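Side-chain contacts in binary enterotoxin of Clostridium perfringens component a (Clostridium perfringens, PDB 5WTZ), which probably transfers ADP-ribose from NAD+ to actin, as the enzymatic component of a two-part, iota-like bacterial enterotoxin: residues A[145-150]-A[155-160]; A[124-129]-A[204-209]. One frame throughout, in Å; residues are numbered along the deposited sequence.

In the fold
After its N-terminal helices and strand 92-98 the chain reaches helix 120-130, the first segment to take part in either contact; its residues 124-129 are followed by 74 residues before their partner, the strand segment 204-209, and contact 2 closes that long loop. Nested inside it, contact 1 closes a short one: after strand 141-144 the chain runs through 145-150 and four residues later reaches 155-160, which enters strand 156-162 at I156. That strand lies parallel to 201-211 in the same sheet, with L157 O and V206 N 2.8 Å apart in a probable hydrogen bond. The sheet is thus packed from both faces, by the connecting loop in contact 1 and by the helix in contact 2, where I156 joins F126.

Contact 1: residues A[145-150]-A[155-160]; sequences MTEPDI and PILVHL
P148 sets the CD-CG edge of its ring on the tip of L157, and this is where the contact is tight: P148 CD comes to 3.7 Å from L157 CD1, with P148 CG next to it at 4.0 Å from the same methyl. The two side chains meet at a slant, so one leucine branch does nearly all the touching. In L157, CG lies anti to the backbone N (chi1 169°), beside the carbonyl carbon, and with chi2 near 67° both methyls face the loop. Its other branch is less engaged: L157 CD2 lies 4.3 Å from E147 CG, a loose contact with the aliphatic part of the glutamate. Beyond CG the E147 chain turns away from the leucine, and its OE2 forms a long, weak ion pair with K14. The far end of the loop opens to solvent, where D149 and I150 are exposed, although I150 O is bonded to the hydroxyl of Y97, a residue that P148 also packs on. On the strand the contrast is sharp, for L157 itself is buried. The next residue on the same face, H159, turns to other partners, its ring nitrogens bonded to D207 and D11 and its ring stacked with Y93 and Y95. The arrangement is that of a strand-to-strand connection folding back over one face of the mixed sheet of the N-terminal ADP-ribosyltransferase-like half, well away from the bound NAD.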
loop_
_atom_site.group_PDB
_atom_site.type_symbol
_atom_site.label_atom_id
_atom_site.label_comp_id
_atom_site.label_asym_id
_atom_site.label_seq_id
_atom_site.Cartn_x
_atom_site.Cartn_y
_atom_site.Cartn_z
ATOM N N MET A 145 18.395 -6.958 13.749
ATOM C CA MET A 145 19.579 -7.143 12.906
ATOM C C MET A 145 19.968 -8.594 12.671
ATOM O O MET A 145 20.781 -8.886 11.795
ATOM C CB MET A 145 20.776 -6.422 13.522
ATOM C CG MET A 145 20.554 -4.945 13.692
ATOM S SD MET A 145 21.911 -4.110 14.521
ATOM C CE MET A 145 21.007 -2.642 15.040
ATOM N N THR A 146 19.415 -9.496 13.469
ATOM C CA THR A 146 19.841 -10.889 13.432
ATOM C C THR A 146 18.651 -11.829 13.489
ATOM O O THR A 146 17.571 -11.448 13.935
ATOM C CB THR A 146 20.802 -11.225 14.604
ATOM O OG1 THR A 146 20.234 -10.785 15.843
ATOM C CG2 THR A 146 22.155 -10.559 14.407
ATOM N N GLU A 147 18.857 -13.055 13.018
ATOM C CA GLU A 147 17.835 -14.085 13.077
ATOM C C GLU A 147 17.381 -14.269 14.508
ATOM O O GLU A 147 18.208 -14.440 15.395
ATOM C CB GLU A 147 18.361 -15.403 12.514
ATOM C CG GLU A 147 17.328 -16.513 12.491
ATOM C CD GLU A 147 17.928 -17.845 12.101
ATOM O OE1 GLU A 147 18.462 -17.943 10.976
ATOM O OE2 GLU A 147 17.875 -18.791 12.923
ATOM N N PRO A 148 16.064 -14.223 14.743
ATOM C CA PRO A 148 15.590 -14.343 16.126
ATOM C C PRO A 148 16.054 -15.638 16.774
ATOM O O PRO A 148 16.280 -16.634 16.075
ATOM C CB PRO A 148 14.075 -14.314 15.978
ATOM C CG PRO A 148 13.844 -13.543 14.705
ATOM C CD PRO A 148 14.969 -13.947 13.799
ATOM N N ASP A 149 16.220 -15.605 18.092
ATOM C CA ASP A 149 16.743 -16.739 18.846
ATOM C C ASP A 149 15.681 -17.251 19.798
ATOM O O ASP A 149 15.969 -18.026 20.721
ATOM C CB ASP A 149 18.000 -16.339 19.619
ATOM C CG ASP A 149 18.777 -17.536 20.126
ATOM O OD1 ASP A 149 18.522 -18.655 19.633
ATOM O OD2 ASP A 149 19.638 -17.362 21.014
ATOM N N ILE A 150 14.451 -16.797 19.578
ATOM C CA ILE A 150 13.346 -17.111 20.477
ATOM C C ILE A 150 12.059 -17.436 19.717
ATOM O O ILE A 150 11.924 -17.151 18.523
ATOM C CB ILE A 150 13.099 -15.943 21.508
ATOM C CG1 ILE A 150 12.946 -14.581 20.819
ATOM C CG2 ILE A 150 14.210 -15.866 22.541
ATOM C CD1 ILE A 150 11.600 -14.302 20.282
ATOM N N PRO A 155 3.669 -17.234 12.327
ATOM C CA PRO A 155 4.072 -18.327 11.425
ATOM C C PRO A 155 5.240 -18.033 10.489
ATOM O O PRO A 155 5.844 -18.970 9.958
ATOM C CB PRO A 155 2.813 -18.556 10.592
ATOM C CG PRO A 155 2.212 -17.180 10.493
ATOM C CD PRO A 155 2.418 -16.595 11.873
ATOM N N ILE A 156 5.566 -16.761 10.298
ATOM C CA ILE A 156 6.461 -16.350 9.233
ATOM C C ILE A 156 7.667 -15.604 9.762
ATOM O O ILE A 156 7.561 -14.834 10.713
ATOM C CB ILE A 156 5.701 -15.445 8.206
ATOM C CG1 ILE A 156 4.536 -16.217 7.577
ATOM C CG2 ILE A 156 6.647 -14.867 7.142
ATOM C CD1 ILE A 156 3.391 -15.294 7.048
ATOM N N LEU A 157 8.822 -15.867 9.169
ATOM C CA LEU A 157 10.020 -15.086 9.426
ATOM C C LEU A 157 10.382 -14.358 8.141
ATOM O O LEU A 157 10.605 -14.992 7.084
ATOM C CB LEU A 157 11.186 -15.966 9.884
ATOM C CG LEU A 157 12.553 -15.260 9.921
ATOM C CD1 LEU A 157 12.587 -14.183 11.010
ATOM C CD2 LEU A 157 13.702 -16.253 10.114
ATOM N N VAL A 158 10.435 -13.031 8.212
ATOM C CA VAL A 158 10.817 -12.227 7.054
ATOM C C VAL A 158 12.302 -11.884 7.133
ATOM O O VAL A 158 12.782 -11.357 8.129
ATOM C CB VAL A 158 9.987 -10.926 6.932
ATOM C CG1 VAL A 158 10.408 -10.132 5.697
ATOM C CG2 VAL A 158 8.486 -11.243 6.849
ATOM N N HIS A 159 13.004 -12.194 6.052
ATOM C CA HIS A 159 14.420 -11.931 5.890
ATOM C C HIS A 159 14.547 -10.888 4.775
ATOM O O HIS A 159 14.575 -11.230 3.598
ATOM C CB HIS A 159 15.142 -13.240 5.562
ATOM C CG HIS A 159 16.614 -13.104 5.339
ATOM N ND1 HIS A 159 17.265 -13.749 4.313
ATOM C CD2 HIS A 159 17.568 -12.444 6.038
ATOM C CE1 HIS A 159 18.557 -13.471 4.369
ATOM N NE2 HIS A 159 18.767 -12.685 5.409
ATOM N N LEU A 160 14.606 -9.619 5.173
ATOM C CA LEU A 160 14.373 -8.481 4.288
ATOM C C LEU A 160 15.666 -7.772 3.936
ATOM O O LEU A 160 16.434 -7.404 4.830
ATOM C CB LEU A 160 13.397 -7.495 4.955
ATOM C CG LEU A 160 12.978 -6.256 4.142
ATOM C CD1 LEU A 160 12.173 -6.626 2.894
ATOM C CD2 LEU A 160 12.189 -5.288 5.013
#

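Contact 2: residues A[124-129]-A[204-209]; sequences NNFAKK and AKVDAD
F126 on helix 120-130 and A204 on strand 201-211 mark where the two backbones come nearest, with F126 CA and A204 CA 9.1 Å apart. The helical segment carries its usual bonding, K129 N to N125 O at 3.0 Å, while the bond from K128 N to N124 O is weak. At this separation one large side chain has to bridge the gap, and F126 does it. Its CG is anti to the backbone N (chi1 -174°), which sends the ring out from the helix towards the strand. The CE2-CZ edge leads: V206 CG2 sits close to the ring plane, 3.7 Å from F126 CE2 and 3.9 Å from F126 CZ, so the valine methyl meets the rim of the phenyl and not its face. The two side chains cross at about a right angle. V206 uses the branch beside its own backbone N, with CG1 standing anti to that nitrogen (chi1 178°). A204, two residues earlier on the same face of the strand, adds a looser touch, its CB 4.3 Å from F126 CE2. All three residues are buried; I156 from the neighbouring strand also packs on F126, and the ring of F105 meets that of F126 edge-to-face. K205 points away from the helix, and its ion pair with D207 is long. One turn along the helix, K129 NZ is hydrogen-bonded to the backbone oxygens of F103, in a loop of the same half, and of D396, which links the helix to the C-terminal half. Altogether this is a helix packed by an aromatic residue on a mixed five-stranded sheet, of strand order 1-3-5-4-2, in an ADP-ribosyltransferase-type fold that the NAD-binding half repeats.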
loop_
_atom_site.group_PDB
_atom_site.type_symbol
_atom_site.label_atom_id
_atom_site.label_comp_id
_atom_site.label_asym_id
_atom_site.label_seq_id
_atom_site.Cartn_x
_atom_site.Cartn_y
_atom_site.Cartn_z
ATOM N N ASN A 124 2.264 -24.273 0.069
ATOM C CA ASN A 124 2.186 -24.181 -1.388
ATOM C C ASN A 124 1.205 -23.101 -1.806
ATOM O O ASN A 124 1.441 -22.382 -2.765
ATOM C CB ASN A 124 1.793 -25.516 -2.015
ATOM C CG ASN A 124 2.986 -26.409 -2.259
ATOM O OD1 ASN A 124 4.103 -25.929 -2.461
ATOM N ND2 ASN A 124 2.767 -27.715 -2.210
ATOM N N ASN A 125 0.102 -22.986 -1.079
ATOM C CA ASN A 125 -0.842 -21.915 -1.343
ATOM C C ASN A 125 -0.218 -20.563 -1.020
ATOM O O ASN A 125 -0.456 -19.570 -1.711
ATOM C CB ASN A 125 -2.135 -22.121 -0.547
ATOM C CG ASN A 125 -2.962 -23.288 -1.070
ATOM O OD1 ASN A 125 -2.862 -23.661 -2.237
ATOM N ND2 ASN A 125 -3.794 -23.852 -0.213
ATOM N N PHE A 126 0.596 -20.541 0.027
ATOM C CA PHE A 126 1.277 -19.327 0.462
ATOM C C PHE A 126 2.256 -18.878 -0.615
ATOM O O PHE A 126 2.339 -17.691 -0.918
ATOM C CB PHE A 126 1.990 -19.564 1.798
ATOM C CG PHE A 126 2.612 -18.327 2.410
ATOM C CD1 PHE A 126 1.833 -17.249 2.806
ATOM C CD2 PHE A 126 3.982 -18.280 2.647
ATOM C CE1 PHE A 126 2.418 -16.116 3.398
ATOM C CE2 PHE A 126 4.577 -17.154 3.220
ATOM C CZ PHE A 126 3.791 -16.080 3.620
ATOM N N ALA A 127 2.966 -19.829 -1.212
ATOM C CA ALA A 127 3.873 -19.532 -2.324
ATOM C C ALA A 127 3.165 -18.787 -3.458
ATOM O O ALA A 127 3.699 -17.824 -4.006
ATOM C CB ALA A 127 4.510 -20.813 -2.849
ATOM N N LYS A 128 1.956 -19.223 -3.802
ATOM C CA LYS A 128 1.226 -18.577 -4.870
ATOM C C LYS A 128 0.771 -17.185 -4.428
ATOM O O LYS A 128 0.909 -16.206 -5.181
ATOM C CB LYS A 128 0.030 -19.436 -5.297
ATOM C CG LYS A 128 0.425 -20.738 -5.977
ATOM C CD LYS A 128 -0.794 -21.569 -6.373
ATOM C CE LYS A 128 -0.389 -22.883 -7.045
ATOM N NZ LYS A 128 0.335 -22.673 -8.337
ATOM N N LYS A 129 0.257 -17.095 -3.203
ATOM C CA LYS A 129 -0.304 -15.852 -2.690
ATOM C C LYS A 129 0.735 -14.720 -2.617
ATOM O O LYS A 129 0.414 -13.578 -2.948
ATOM C CB LYS A 129 -0.931 -16.077 -1.312
ATOM C CG LYS A 129 -1.530 -14.817 -0.689
ATOM C CD LYS A 129 -2.603 -14.193 -1.589
ATOM C CE LYS A 129 -3.143 -12.869 -1.005
ATOM N NZ LYS A 129 -2.113 -11.797 -0.856
ATOM N N ALA A 204 7.700 -20.332 8.090
ATOM C CA ALA A 204 7.817 -19.985 6.683
ATOM C C ALA A 204 8.743 -18.777 6.545
ATOM O O ALA A 204 8.412 -17.680 7.006
ATOM C CB ALA A 204 6.443 -19.694 6.083
ATOM N N LYS A 205 9.912 -18.984 5.948
ATOM C CA LYS A 205 10.863 -17.899 5.765
ATOM C C LYS A 205 10.657 -17.215 4.408
ATOM O O LYS A 205 10.893 -17.800 3.347
ATOM C CB LYS A 205 12.289 -18.414 5.900
ATOM C CG LYS A 205 13.364 -17.359 5.760
ATOM C CD LYS A 205 14.723 -18.014 5.728
ATOM C CE LYS A 205 15.776 -17.096 5.152
ATOM N NZ LYS A 205 17.074 -17.812 4.979
ATOM N N VAL A 206 10.227 -15.964 4.461
ATOM C CA VAL A 206 10.070 -15.145 3.268
ATOM C C VAL A 206 11.324 -14.298 3.075
ATOM O O VAL A 206 11.622 -13.415 3.892
ATOM C CB VAL A 206 8.821 -14.234 3.365
ATOM C CG1 VAL A 206 8.687 -13.350 2.128
ATOM C CG2 VAL A 206 7.561 -15.071 3.548
ATOM N N ASP A 207 12.087 -14.602 2.036
ATOM C CA ASP A 207 13.142 -13.700 1.607
ATOM C C ASP A 207 12.462 -12.603 0.803
ATOM O O ASP A 207 11.567 -12.881 -0.002
ATOM C CB ASP A 207 14.199 -14.407 0.759
ATOM C CG ASP A 207 15.077 -15.356 1.573
ATOM O OD1 ASP A 207 15.355 -15.079 2.760
ATOM O OD2 ASP A 207 15.512 -16.376 1.009
ATOM N N ALA A 208 12.868 -11.358 1.026
ATOM C CA ALA A 208 12.280 -10.244 0.286
ATOM C C ALA A 208 13.217 -9.051 0.147
ATOM O O ALA A 208 14.170 -8.871 0.931
ATOM C CB ALA A 208 10.985 -9.804 0.955
ATOM N N ASP A 209 12.911 -8.233 -0.849
ATOM C CA ASP A 209 13.571 -6.950 -1.056
ATOM C C ASP A 209 12.701 -5.793 -0.584
ATOM O O ASP A 209 11.478 -5.770 -0.799
ATOM C CB ASP A 209 13.901 -6.722 -2.530
ATOM C CG ASP A 209 15.053 -7.579 -3.030
ATOM O OD1 ASP A 209 15.793 -8.195 -2.243
ATOM O OD2 ASP A 209 15.216 -7.623 -4.251
#